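Long-range contacts in NADH:ubiquinone oxidoreductase, Na translocating, C subunit (Parabacteroides distasonis, PDB 3LWX), which is a C subunit of a bacterial membrane-protein complex and carries a domain of the FMN-binding family: residues Asp15-Ile20 against Glu32-Tyr37; Arg22-Asn27 against Tyr101-Ser106; Glu43-Asn48 against Tyr72-Ala77; Gly147-Val152 against Met183-Leu188. All coordinates share one frame; numbering follows the deposited sequence.

Contact 1: Asp15-Ile20 against Glu32-Tyr37; sequences DKRQQI and EAETKY
Two kinds of interaction join Arg17, Gln18 and Ile20 to Ala33, Glu34 and Tyr37: carbon packing and a stacked charged pair. Arg17 stays beside its own backbone N at chi1 (-67°) and continues in an extended run from CG to NE that lays its methylenes against the near side of helix 30-40: CG lies 3.9 Å from Tyr37 CD2, and CD is 3.6 Å from Glu34 CA. This chain crosses the tyrosine side chain at about a right angle. Ala33 CB fills the closest point between the backbones, touching Arg17 CB at 3.9 Å and Gln18 CG at 3.9 Å. Ile20 meets the same tyrosine further along, with CG2 4.1 Å from Tyr37 CE2.

The charged part is looser. Guanidinium and carboxylate are stacked, their planes 17° apart, and Glu34 CG sits over the guanidinium centre. Arg17 NH2 and Glu34 OE2 form a long salt bridge of 3.9 Å in which no N-H points at the oxygen; both side chains have a second conformer, so this long pairing is doubtful as a lasting one. The directed hydrogen bond of Arg17 NH1 goes to Asn14 instead, and that of Gln18 NE2 to Val28 O.

The helices, 4-23 and 30-40, approach to 8.7 Å between segment axes at 49°. Beneath them, Ile20 and Tyr37 both rest on Phe75 of strand 71-79, while helix 4-23 also reaches strand 97-104.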
loop_
_atom_site.group_PDB
_atom_site.type_symbol
_atom_site.label_atom_id
_atom_site.label_comp_id
_atom_site.label_asym_id
_atom_site.label_seq_id
_atom_site.Cartn_x
_atom_site.Cartn_y
_atom_site.Cartn_z
ATOM N N ASP A 15 1.637 -8.945 -11.779
ATOM C CA ASP A 15 0.622 -8.865 -10.738
ATOM C C ASP A 15 1.015 -7.778 -9.728
ATOM O O ASP A 15 0.193 -6.929 -9.380
ATOM C CB ASP A 15 0.454 -10.250 -10.109
ATOM C CG ASP A 15 -0.641 -10.342 -9.061
ATOM O OD1 ASP A 15 -1.389 -9.392 -8.816
ATOM O OD2 ASP A 15 -0.784 -11.453 -8.489
ATOM N N LYS A 16 2.269 -7.777 -9.275
ATOM C CA LYS A 16 2.731 -6.742 -8.356
ATOM C C LYS A 16 2.622 -5.351 -8.994
ATOM O O LYS A 16 2.205 -4.394 -8.329
ATOM C CB LYS A 16 4.147 -7.058 -7.873
ATOM C CG LYS A 16 4.723 -6.013 -6.946
ATOM C CD LYS A 16 5.989 -6.483 -6.261
ATOM C CE LYS A 16 6.592 -5.442 -5.334
ATOM N NZ LYS A 16 7.652 -6.039 -4.450
ATOM N N ARG A 17 3.039 -5.223 -10.261
ATOM C CA ARG A 17 2.895 -3.949 -10.969
ATOM C C ARG A 17 1.448 -3.494 -10.993
ATOM O O ARG A 17 1.163 -2.320 -10.760
ATOM C CB ARG A 17 3.395 -4.042 -12.410
ATOM C CG ARG A 17 4.887 -4.250 -12.559
ATOM C CD ARG A 17 5.309 -4.181 -14.019
ATOM N NE ARG A 17 6.751 -4.418 -14.165
ATOM C CZ ARG A 17 7.319 -5.575 -14.525
ATOM N NH1 ARG A 17 6.595 -6.639 -14.852
ATOM N NH2 ARG A 17 8.641 -5.664 -14.586
ATOM N N GLN A 18 0.523 -4.427 -11.261
ATOM C CA GLN A 18 -0.908 -4.098 -11.258
ATOM C C GLN A 18 -1.371 -3.583 -9.895
ATOM O O GLN A 18 -2.165 -2.646 -9.832
ATOM C CB GLN A 18 -1.771 -5.291 -11.675
ATOM C CG GLN A 18 -1.697 -5.663 -13.119
ATOM C CD GLN A 18 -2.464 -6.946 -13.364
ATOM O OE1 GLN A 18 -2.057 -8.010 -12.929
ATOM N NE2 GLN A 18 -3.595 -6.841 -14.022
ATOM N N GLN A 19 -0.904 -4.214 -8.813
ATOM C CA GLN A 19 -1.270 -3.794 -7.458
ATOM C C GLN A 19 -0.786 -2.367 -7.174
ATOM O O GLN A 19 -1.518 -1.526 -6.646
ATOM C CB GLN A 19 -0.679 -4.752 -6.438
ATOM C CG GLN A 19 -1.273 -6.149 -6.480
ATOM C CD GLN A 19 -0.453 -7.126 -5.667
ATOM O OE1 GLN A 19 -0.103 -6.866 -4.517
ATOM N NE2 GLN A 19 -0.134 -8.264 -6.270
ATOM N N ILE A 20 0.478 -2.104 -7.485
ATOM C CA ILE A 20 1.060 -0.785 -7.311
ATOM C C ILE A 20 0.278 0.236 -8.147
ATOM O O ILE A 20 -0.067 1.320 -7.651
ATOM C CB ILE A 20 2.560 -0.831 -7.664
ATOM C CG1 ILE A 20 3.306 -1.639 -6.596
ATOM C CG2 ILE A 20 3.129 0.583 -7.772
ATOM C CD1 ILE A 20 4.754 -1.948 -6.934
ATOM N N GLU A 32 -0.433 -5.331 -19.976
ATOM C CA GLU A 32 -0.229 -3.891 -20.085
ATOM C C GLU A 32 0.578 -3.298 -18.930
ATOM O O GLU A 32 1.001 -2.151 -18.982
ATOM C CB GLU A 32 -1.586 -3.190 -20.078
ATOM C CG GLU A 32 -2.503 -3.523 -21.224
ATOM C CD GLU A 32 -3.888 -2.979 -20.978
ATOM O OE1 GLU A 32 -4.658 -3.623 -20.242
ATOM O OE2 GLU A 32 -4.188 -1.897 -21.507
ATOM N N ALA A 33 0.763 -4.087 -17.879
ATOM C CA ALA A 33 1.291 -3.546 -16.634
ATOM C C ALA A 33 2.721 -3.037 -16.705
ATOM O O ALA A 33 3.019 -2.005 -16.098
ATOM C CB ALA A 33 1.176 -4.582 -15.538
ATOM N N GLU A 34 3.598 -3.715 -17.441
ATOM C CA GLU A 34 4.993 -3.276 -17.466
ATOM C C GLU A 34 5.135 -1.903 -18.127
ATOM O O GLU A 34 5.794 -1.015 -17.580
ATOM C CB GLU A 34 5.915 -4.310 -18.126
ATOM C CG GLU A 34 7.396 -3.908 -18.045
ATOM C CD GLU A 34 8.345 -4.967 -18.566
ATOM O OE1 GLU A 34 7.869 -5.907 -19.231
ATOM O OE2 GLU A 34 9.566 -4.847 -18.316
ATOM N N THR A 35 4.519 -1.706 -19.283
ATOM C CA THR A 35 4.602 -0.423 -19.975
ATOM C C THR A 35 3.930 0.687 -19.186
ATOM O O THR A 35 4.469 1.789 -19.053
ATOM C CB THR A 35 3.958 -0.511 -21.351
ATOM O OG1 THR A 35 4.634 -1.522 -22.099
ATOM C CG2 THR A 35 4.065 0.824 -22.079
ATOM N N LYS A 36 2.760 0.393 -18.628
ATOM C CA LYS A 36 2.026 1.389 -17.847
ATOM C C LYS A 36 2.840 1.794 -16.608
ATOM O O LYS A 36 2.930 2.975 -16.258
ATOM C CB LYS A 36 0.619 0.873 -17.484
ATOM C CG LYS A 36 -0.389 0.700 -18.667
ATOM C CD LYS A 36 -0.982 2.013 -19.186
ATOM C CE LYS A 36 -1.847 1.764 -20.420
ATOM N NZ LYS A 36 -2.976 0.847 -20.177
ATOM N N TYR A 37 3.423 0.803 -15.937
ATOM C CA TYR A 37 4.254 1.052 -14.765
ATOM C C TYR A 37 5.430 1.946 -15.133
ATOM O O TYR A 37 5.723 2.916 -14.457
ATOM C CB TYR A 37 4.729 -0.275 -14.185
ATOM C CG TYR A 37 5.597 -0.220 -12.948
ATOM C CD1 TYR A 37 6.962 0.031 -13.031
ATOM C CD2 TYR A 37 5.068 -0.490 -11.695
ATOM C CE1 TYR A 37 7.768 0.037 -11.918
ATOM C CE2 TYR A 37 5.872 -0.487 -10.560
ATOM C CZ TYR A 37 7.224 -0.210 -10.670
ATOM O OH TYR A 37 8.041 -0.207 -9.551
#

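Contact 2: Arg22-Asn27 against Tyr101-Ser106; sequences RSINVN and YISVDS
Two flat groups frame the meeting of Ser23 with Tyr101 and Ser103: the tyrosine ring and the peptide carbonyl of Ser23. The ring itself is turned back along helix 4-23, where Ile20 CG1 lies over it, 3.8 Å from Tyr101 CE1, and Lys16 and Gln19 touch it farther out. Toward Ser23 it is the tyrosine CB that makes contact, 3.8 Å from Ser23 CB. The Ser23 carbonyl is approached obliquely: Ser103 OG donates to Ser23 O over 2.7 Å, with a C=O...donor angle of 140° and the donor tilted 34° from the carbonyl plane.

Ser103 places its hydroxyl between its own backbone N and carbonyl carbon (chi1 69°), facing the helix end. Ile24 CG2 closes in alongside, 3.6 Å from Ser103 CB and equally near its OG, and Ile86 of strand 82-92 touches Ser23, Ile24 and Ser103. The hydroxyl of Ser23 is engaged within its own helix, at Ile20 O.

The helix finishes here in a Schellman motif, with Asn25 at positive phi as the C-prime residue, Asn25 N bonding Arg22 O and Val26 N bonding Leu21 O. A strand hydroxyl thus satisfies a buried carbonyl in the last turn, where the helix dipole would tend to gather partial negative charge; this neutral donor ties the terminus to the sheet beside apolar Ile24 and Ile86, with Arg22-Asp115 and Asn25-Tyr112 making further polar links.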
loop_
_atom_site.group_PDB
_atom_site.type_symbol
_atom_site.label_atom_id
_atom_site.label_comp_id
_atom_site.label_asym_id
_atom_site.label_seq_id
_atom_site.Cartn_x
_atom_site.Cartn_y
_atom_site.Cartn_z
ATOM N N ARG A 22 -2.834 0.034 -9.163
ATOM C CA ARG A 22 -4.169 0.254 -8.590
ATOM C C ARG A 22 -4.115 1.240 -7.432
ATOM O O ARG A 22 -5.070 1.986 -7.224
ATOM C CB ARG A 22 -4.843 -1.050 -8.154
ATOM C CG ARG A 22 -5.278 -1.925 -9.321
ATOM C CD ARG A 22 -6.214 -3.030 -8.880
ATOM N NE ARG A 22 -5.607 -4.010 -7.982
ATOM C CZ ARG A 22 -5.039 -5.154 -8.344
ATOM N NH1 ARG A 22 -4.910 -5.508 -9.616
ATOM N NH2 ARG A 22 -4.558 -5.949 -7.392
ATOM N N SER A 23 -3.010 1.259 -6.685
ATOM C CA SER A 23 -2.877 2.211 -5.573
ATOM C C SER A 23 -2.745 3.658 -6.028
ATOM O O SER A 23 -2.921 4.557 -5.205
ATOM C CB SER A 23 -1.707 1.851 -4.660
ATOM O OG SER A 23 -0.453 2.285 -5.144
ATOM N N ILE A 24 -2.444 3.876 -7.324
ATOM C CA ILE A 24 -2.461 5.210 -7.928
ATOM C C ILE A 24 -3.582 5.313 -8.969
ATOM O O ILE A 24 -3.512 6.111 -9.905
ATOM C CB ILE A 24 -1.083 5.671 -8.472
ATOM C CG1 ILE A 24 -0.509 4.692 -9.513
ATOM C CG2 ILE A 24 -0.144 5.894 -7.286
ATOM C CD1 ILE A 24 0.673 5.269 -10.306
ATOM N N ASN A 25 -4.630 4.504 -8.796
ATOM C CA ASN A 25 -5.860 4.631 -9.575
ATOM C C ASN A 25 -5.695 4.332 -11.053
ATOM O O ASN A 25 -6.355 4.936 -11.906
ATOM C CB ASN A 25 -6.452 6.021 -9.325
ATOM C CG ASN A 25 -6.603 6.271 -7.842
ATOM O OD1 ASN A 25 -7.143 5.433 -7.145
ATOM N ND2 ASN A 25 -6.053 7.372 -7.346
ATOM N N VAL A 26 -4.866 3.337 -11.348
ATOM C CA VAL A 26 -4.618 2.878 -12.718
ATOM C C VAL A 26 -4.910 1.382 -12.735
ATOM O O VAL A 26 -4.282 0.614 -11.999
ATOM C CB VAL A 26 -3.190 3.210 -13.162
ATOM C CG1 VAL A 26 -2.873 2.544 -14.500
ATOM C CG2 VAL A 26 -3.001 4.726 -13.194
ATOM N N ASN A 27 -5.862 0.981 -13.582
ATOM C CA ASN A 27 -6.351 -0.386 -13.658
ATOM C C ASN A 27 -6.115 -0.937 -15.043
ATOM O O ASN A 27 -6.841 -0.594 -15.972
ATOM C CB ASN A 27 -7.832 -0.421 -13.297
ATOM C CG ASN A 27 -8.042 -0.202 -11.826
ATOM O OD1 ASN A 27 -8.096 -1.157 -11.056
ATOM N ND2 ASN A 27 -8.057 1.057 -11.407
ATOM N N TYR A 101 -0.733 -1.765 -0.976
ATOM C CA TYR A 101 0.014 -0.549 -1.283
ATOM C C TYR A 101 -0.888 0.643 -1.026
ATOM O O TYR A 101 -2.100 0.570 -1.258
ATOM C CB TYR A 101 0.488 -0.530 -2.754
ATOM C CG TYR A 101 1.408 -1.679 -3.031
ATOM C CD1 TYR A 101 2.770 -1.580 -2.776
ATOM C CD2 TYR A 101 0.904 -2.905 -3.449
ATOM C CE1 TYR A 101 3.606 -2.675 -2.949
ATOM C CE2 TYR A 101 1.736 -4.001 -3.640
ATOM C CZ TYR A 101 3.088 -3.887 -3.363
ATOM O OH TYR A 101 3.933 -4.959 -3.506
ATOM N N ILE A 102 -0.299 1.740 -0.580
ATOM C CA ILE A 102 -1.052 2.961 -0.388
ATOM C C ILE A 102 -0.199 4.122 -0.882
ATOM O O ILE A 102 1.014 4.144 -0.656
ATOM C CB ILE A 102 -1.519 3.099 1.075
ATOM C CG1 ILE A 102 -2.553 4.213 1.242
ATOM C CG2 ILE A 102 -0.350 3.309 1.995
ATOM C CD1 ILE A 102 -3.234 4.137 2.587
ATOM N N SER A 103 -0.836 5.044 -1.595
ATOM C CA SER A 103 -0.117 6.181 -2.137
ATOM C C SER A 103 -0.605 7.463 -1.483
ATOM O O SER A 103 -1.781 7.588 -1.118
ATOM C CB SER A 103 -0.271 6.280 -3.665
ATOM O OG SER A 103 -1.589 6.620 -4.039
ATOM N N VAL A 104 0.306 8.424 -1.371
ATOM C CA VAL A 104 -0.016 9.744 -0.888
ATOM C C VAL A 104 0.390 10.807 -1.909
ATOM O O VAL A 104 1.275 10.605 -2.752
ATOM C CB VAL A 104 0.633 10.059 0.492
ATOM C CG1 VAL A 104 0.058 9.155 1.584
ATOM C CG2 VAL A 104 2.158 9.942 0.458
ATOM N N ASP A 105 -0.297 11.933 -1.797
ATOM C CA ASP A 105 -0.033 13.121 -2.576
ATOM C C ASP A 105 1.329 13.720 -2.216
ATOM O O ASP A 105 2.029 13.255 -1.317
ATOM C CB ASP A 105 -1.126 14.147 -2.316
ATOM C CG ASP A 105 -2.484 13.752 -2.881
ATOM O OD1 ASP A 105 -2.555 12.949 -3.836
ATOM O OD2 ASP A 105 -3.493 14.286 -2.374
ATOM N N SER A 106 1.691 14.794 -2.906
ATOM C CA SER A 106 3.003 15.407 -2.707
ATOM C C SER A 106 3.196 15.978 -1.306
ATOM O O SER A 106 4.332 16.184 -0.880
ATOM C CB SER A 106 3.252 16.480 -3.762
ATOM O OG SER A 106 2.359 17.563 -3.591
#

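Contact 3: Glu43-Asn48 against Tyr72-Ala77; sequences EAFLVN and YPVFVA
Phe45 leans over Val74, its partner in a hydrogen-bonded antiparallel pair. From CB, CG takes the position between backbone N and carbonyl carbon (chi1 52°), which brings the ring alongside the Val74 side chain. CD1 only skims Val74 CB, but CE1 reaches it at 3.8 Å. At the tip, CZ is 3.9 Å from Val74 CG1, and on the far side CE2 meets Val76 CG2 at 3.8 Å. Val74 CB stands over the ring face in a CH-pi contact, 4.2 Å from the centroid of the Phe45 ring, while Val47 CG1 lies at the ring edge, in plane. A cation-pi contact with Lys53 adds a charged neighbour.

Both polar backbone atoms of Phe45 are paired with Val74: Phe45 N donates to Val74 O at 2.9 Å, and Val74 N to Phe45 O at 2.8 Å. Similar pairs join Val47 to Tyr72 and, with one weak bond, Glu43 to Val76. On the other sheet face Leu46 CD2 packs 3.8 Å from Pro73 CB, and Ala44 touches Phe75.

The inward N-H and C=O groups of alternate residues pair across the two strands, so what the side chains add is largely apolar; Glu43, stretched alongside Val76, brings a carboxylate to the exposed end.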
loop_
_atom_site.group_PDB
_atom_site.type_symbol
_atom_site.label_atom_id
_atom_site.label_comp_id
_atom_site.label_asym_id
_atom_site.label_seq_id
_atom_site.Cartn_x
_atom_site.Cartn_y
_atom_site.Cartn_z
ATOM N N GLU A 43 10.897 6.539 -9.899
ATOM C CA GLU A 43 11.895 6.327 -8.845
ATOM C C GLU A 43 11.375 5.189 -8.043
ATOM O O GLU A 43 10.166 5.054 -7.856
ATOM C CB GLU A 43 12.070 7.457 -7.811
ATOM C CG GLU A 43 12.360 8.754 -8.434
ATOM C CD GLU A 43 12.593 9.904 -7.459
ATOM O OE1 GLU A 43 12.154 9.920 -6.278
ATOM O OE2 GLU A 43 13.175 10.843 -7.996
ATOM N N ALA A 44 12.279 4.387 -7.527
ATOM C CA ALA A 44 11.913 3.238 -6.690
ATOM C C ALA A 44 13.135 2.984 -5.832
ATOM O O ALA A 44 14.213 2.694 -6.378
ATOM C CB ALA A 44 11.545 2.008 -7.524
ATOM N N PHE A 45 12.994 3.142 -4.518
ATOM C CA PHE A 45 14.121 3.001 -3.610
ATOM C C PHE A 45 13.672 2.534 -2.248
ATOM O O PHE A 45 12.551 2.787 -1.832
ATOM C CB PHE A 45 14.886 4.338 -3.462
ATOM C CG PHE A 45 14.011 5.518 -3.112
ATOM C CD1 PHE A 45 13.709 5.829 -1.790
ATOM C CD2 PHE A 45 13.471 6.310 -4.110
ATOM C CE1 PHE A 45 12.910 6.905 -1.473
ATOM C CE2 PHE A 45 12.659 7.381 -3.803
ATOM C CZ PHE A 45 12.379 7.675 -2.487
ATOM N N LEU A 46 14.568 1.854 -1.562
ATOM C CA LEU A 46 14.362 1.467 -0.185
ATOM C C LEU A 46 14.793 2.611 0.720
ATOM O O LEU A 46 15.776 3.306 0.427
ATOM C CB LEU A 46 15.194 0.232 0.169
ATOM C CG LEU A 46 14.815 -1.036 -0.587
ATOM C CD1 LEU A 46 15.860 -2.112 -0.356
ATOM C CD2 LEU A 46 13.448 -1.545 -0.167
ATOM N N VAL A 47 14.053 2.805 1.806
ATOM C CA VAL A 47 14.469 3.687 2.879
ATOM C C VAL A 47 14.606 2.880 4.166
ATOM O O VAL A 47 14.003 1.817 4.339
ATOM C CB VAL A 47 13.515 4.891 3.117
ATOM C CG1 VAL A 47 13.431 5.723 1.844
ATOM C CG2 VAL A 47 12.120 4.457 3.594
ATOM N N ASN A 48 15.450 3.381 5.052
ATOM C CA ASN A 48 15.556 2.836 6.389
ATOM C C ASN A 48 14.584 3.589 7.325
ATOM O O ASN A 48 13.836 4.476 6.907
ATOM C CB ASN A 48 17.012 2.824 6.885
ATOM C CG ASN A 48 17.603 4.208 7.041
ATOM O OD1 ASN A 48 16.883 5.194 7.161
ATOM N ND2 ASN A 48 18.929 4.286 7.084
ATOM N N TYR A 72 12.199 -0.353 3.751
ATOM C CA TYR A 72 10.843 -0.084 3.322
ATOM C C TYR A 72 10.855 0.507 1.910
ATOM O O TYR A 72 11.462 1.548 1.689
ATOM C CB TYR A 72 10.207 0.914 4.308
ATOM C CG TYR A 72 10.418 0.514 5.746
ATOM C CD1 TYR A 72 9.679 -0.504 6.321
ATOM C CD2 TYR A 72 11.400 1.117 6.517
ATOM C CE1 TYR A 72 9.881 -0.893 7.623
ATOM C CE2 TYR A 72 11.621 0.728 7.819
ATOM C CZ TYR A 72 10.854 -0.269 8.386
ATOM O OH TYR A 72 11.055 -0.670 9.695
ATOM N N PRO A 73 10.175 -0.131 0.939
ATOM C CA PRO A 73 10.258 0.394 -0.416
ATOM C C PRO A 73 9.304 1.556 -0.684
ATOM O O PRO A 73 8.146 1.543 -0.248
ATOM C CB PRO A 73 9.853 -0.813 -1.272
ATOM C CG PRO A 73 8.899 -1.550 -0.395
ATOM C CD PRO A 73 9.490 -1.434 0.981
ATOM N N VAL A 74 9.806 2.551 -1.400
ATOM C CA VAL A 74 9.048 3.701 -1.845
ATOM C C VAL A 74 9.077 3.722 -3.372
ATOM O O VAL A 74 10.149 3.622 -3.981
ATOM C CB VAL A 74 9.640 5.033 -1.319
ATOM C CG1 VAL A 74 8.821 6.215 -1.819
ATOM C CG2 VAL A 74 9.689 5.042 0.210
ATOM N N PHE A 75 7.906 3.802 -3.997
ATOM C CA PHE A 75 7.794 3.945 -5.456
ATOM C C PHE A 75 7.231 5.338 -5.681
ATOM O O PHE A 75 6.201 5.687 -5.095
ATOM C CB PHE A 75 6.883 2.874 -6.041
ATOM C CG PHE A 75 7.248 1.492 -5.609
ATOM C CD1 PHE A 75 8.156 0.734 -6.325
ATOM C CD2 PHE A 75 6.711 0.958 -4.442
ATOM C CE1 PHE A 75 8.508 -0.540 -5.905
ATOM C CE2 PHE A 75 7.073 -0.307 -4.016
ATOM C CZ PHE A 75 7.970 -1.053 -4.759
ATOM N N VAL A 76 7.897 6.150 -6.502
ATOM C CA VAL A 76 7.462 7.511 -6.739
ATOM C C VAL A 76 6.947 7.635 -8.155
ATOM O O VAL A 76 7.688 7.417 -9.120
ATOM C CB VAL A 76 8.584 8.543 -6.494
ATOM C CG1 VAL A 76 8.036 9.948 -6.604
ATOM C CG2 VAL A 76 9.238 8.321 -5.131
ATOM N N ALA A 77 5.648 7.902 -8.266
ATOM C CA ALA A 77 5.001 8.128 -9.535
ATOM C C ALA A 77 5.045 9.601 -9.878
ATOM O O ALA A 77 5.043 10.460 -8.994
ATOM C CB ALA A 77 3.553 7.633 -9.503
#

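Contact 4: Gly147-Val152 against Met183-Leu188; sequences GEFKSV and MLFNSL
Phe149 and Phe185 meet through their CE2 atoms, 3.5 Å apart, and their conformations explain the geometry. In Phe149 the ring carbon CG is anti to the backbone N (chi1 176°), which carries the ring out from the strand toward the helix. Phe185 makes the same choice at chi1 (-179°), although its side chain starts out along the flank of the helix, and brings its ring against the Phe149 ring. Phe149 CE2 comes over one face of the Phe185 ring, yet the planes stand 43° apart with centroids 5.2 Å from each other, an oblique pair. The leading edge of Phe149 continues to the helix itself: CZ is 3.7 Å from Phe185 O, which lies in the ring plane, and CE1 is 3.9 Å from Leu188 CB, the two side chains crossing at about a right angle. Lys150 O approaches the rim of the Phe185 ring in its plane.

Ser151, at positive phi, turns its OG into the helix, 3.5 Å from Leu184 CB and 3.9 Å from Leu188 CD1, as a packing contact. One residue on, Val152 O lies near Leu184 CD1. Within the helix, Ser187 N and OG grip Met183 O (selenomethionine) from opposite faces of its plane.

A glycerol, probably from the crystallisation liquor, lies beside the exposed Phe185. Inward, Leu184 and Leu188 run on to Ile102 of strand 97-104 and to Leu89 and Met87 of strand 82-92, while Phe149 also touches Ile143, so helix 174-196 lies between the large antiparallel sheet and the short strand 148-149.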
loop_
_atom_site.group_PDB
_atom_site.type_symbol
_atom_site.label_atom_id
_atom_site.label_comp_id
_atom_site.label_asym_id
_atom_site.label_seq_id
_atom_site.Cartn_x
_atom_site.Cartn_y
_atom_site.Cartn_z
ATOM N N GLY A 147 0.356 17.189 12.192
ATOM C CA GLY A 147 1.707 16.776 12.455
ATOM C C GLY A 147 1.920 15.477 13.187
ATOM O O GLY A 147 3.029 14.949 13.182
ATOM N N GLU A 148 0.867 14.959 13.816
ATOM C CA GLU A 148 0.960 13.763 14.643
ATOM C C GLU A 148 0.575 12.525 13.831
ATOM O O GLU A 148 -0.521 12.453 13.282
ATOM C CB GLU A 148 0.023 13.896 15.845
ATOM C CG GLU A 148 0.097 12.750 16.833
ATOM C CD GLU A 148 -0.874 12.873 17.996
ATOM O OE1 GLU A 148 -1.633 13.873 18.068
ATOM O OE2 GLU A 148 -0.872 11.961 18.856
ATOM N N PHE A 149 1.468 11.547 13.760
ATOM C CA PHE A 149 1.180 10.293 13.068
ATOM C C PHE A 149 0.045 9.542 13.752
ATOM O O PHE A 149 0.142 9.220 14.944
ATOM C CB PHE A 149 2.408 9.399 13.044
ATOM C CG PHE A 149 2.155 8.055 12.428
ATOM C CD1 PHE A 149 1.973 7.924 11.070
ATOM C CD2 PHE A 149 2.113 6.914 13.208
ATOM C CE1 PHE A 149 1.743 6.673 10.501
ATOM C CE2 PHE A 149 1.890 5.673 12.649
ATOM C CZ PHE A 149 1.697 5.548 11.308
ATOM N N LYS A 150 -1.029 9.264 13.016
ATOM C CA LYS A 150 -2.133 8.473 13.552
ATOM C C LYS A 150 -2.518 7.287 12.686
ATOM O O LYS A 150 -3.062 6.309 13.188
ATOM C CB LYS A 150 -3.393 9.316 13.786
ATOM C CG LYS A 150 -3.213 10.385 14.883
ATOM C CD LYS A 150 -4.517 10.735 15.591
ATOM C CE LYS A 150 -4.338 11.870 16.592
ATOM N NZ LYS A 150 -5.566 12.088 17.412
ATOM N N SER A 151 -2.265 7.374 11.380
ATOM C CA SER A 151 -2.805 6.405 10.424
ATOM C C SER A 151 -4.346 6.571 10.365
ATOM O O SER A 151 -4.933 7.420 11.048
ATOM C CB SER A 151 -2.359 4.965 10.691
ATOM O OG SER A 151 -2.668 4.118 9.579
ATOM N N VAL A 152 -4.974 5.749 9.539
ATOM C CA VAL A 152 -6.412 5.799 9.299
ATOM C C VAL A 152 -7.060 4.598 9.972
ATOM O O VAL A 152 -6.661 3.456 9.751
ATOM C CB VAL A 152 -6.717 5.833 7.778
ATOM C CG1 VAL A 152 -8.240 5.801 7.531
ATOM C CG2 VAL A 152 -6.077 7.050 7.148
HETATM N N MSE A 183 -2.332 -3.254 10.096
HETATM C CA MSE A 183 -1.373 -3.294 8.996
HETATM C C MSE A 183 -0.978 -1.893 8.565
HETATM O O MSE A 183 0.202 -1.613 8.337
HETATM C CB MSE A 183 -1.960 -4.052 7.797
HETATM C CG MSE A 183 -1.148 -3.896 6.524
HETATM SE SE MSE A 183 -1.590 -5.169 5.165
HETATM C CE MSE A 183 -3.358 -4.582 4.765
ATOM N N LEU A 184 -1.958 -1.012 8.417
ATOM C CA LEU A 184 -1.671 0.357 8.025
ATOM C C LEU A 184 -0.796 1.042 9.071
ATOM O O LEU A 184 0.222 1.656 8.738
ATOM C CB LEU A 184 -2.983 1.128 7.824
ATOM C CG LEU A 184 -3.756 0.827 6.554
ATOM C CD1 LEU A 184 -5.210 1.250 6.690
ATOM C CD2 LEU A 184 -3.073 1.497 5.367
ATOM N N PHE A 185 -1.199 0.959 10.326
ATOM C CA PHE A 185 -0.426 1.637 11.360
ATOM C C PHE A 185 0.992 1.099 11.450
ATOM O O PHE A 185 1.966 1.852 11.480
ATOM C CB PHE A 185 -1.142 1.522 12.713
ATOM C CG PHE A 185 -0.424 2.221 13.831
ATOM C CD1 PHE A 185 0.542 1.558 14.570
ATOM C CD2 PHE A 185 -0.701 3.547 14.143
ATOM C CE1 PHE A 185 1.217 2.199 15.594
ATOM C CE2 PHE A 185 -0.032 4.195 15.161
ATOM C CZ PHE A 185 0.923 3.524 15.889
ATOM N N ASN A 186 1.112 -0.227 11.527
ATOM C CA ASN A 186 2.426 -0.846 11.716
ATOM C C ASN A 186 3.320 -0.675 10.493
ATOM O O ASN A 186 4.511 -0.417 10.621
ATOM C CB ASN A 186 2.267 -2.326 12.045
ATOM C CG ASN A 186 1.675 -2.568 13.413
ATOM O OD1 ASN A 186 1.882 -1.786 14.343
ATOM N ND2 ASN A 186 0.960 -3.687 13.554
ATOM N N SER A 187 2.735 -0.774 9.311
ATOM C CA SER A 187 3.533 -0.649 8.089
ATOM C C SER A 187 3.950 0.803 7.859
ATOM O O SER A 187 5.114 1.099 7.552
ATOM C CB SER A 187 2.771 -1.132 6.871
ATOM O OG SER A 187 2.457 -2.517 6.948
ATOM N N LEU A 188 3.000 1.722 7.989
ATOM C CA LEU A 188 3.304 3.133 7.757
ATOM C C LEU A 188 4.272 3.684 8.798
ATOM O O LEU A 188 5.027 4.618 8.505
ATOM C CB LEU A 188 2.029 3.976 7.677
ATOM C CG LEU A 188 1.128 3.708 6.485
ATOM C CD1 LEU A 188 -0.197 4.462 6.641
ATOM C CD2 LEU A 188 1.824 4.104 5.179
#

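From the N terminus, helix 4-23 is used twice. Contact 1 closes a short loop by bringing helix 30-40 back against it, and contact 2, starting at the C-terminal end of the same helix, crosses contact 1 and spans to strand 97-104. Contact 3 is nested inside the long loop of contact 2 and pairs strands 41-48 and 71-79 of the same sheet; Ile24 touching Ala77 links the two. Contact 4 follows in series, with helix 174-196 on the other side of the chain's centre from contact 1. It meets contact 2 on strand 97-104, so the sheet lies between the two helical layers.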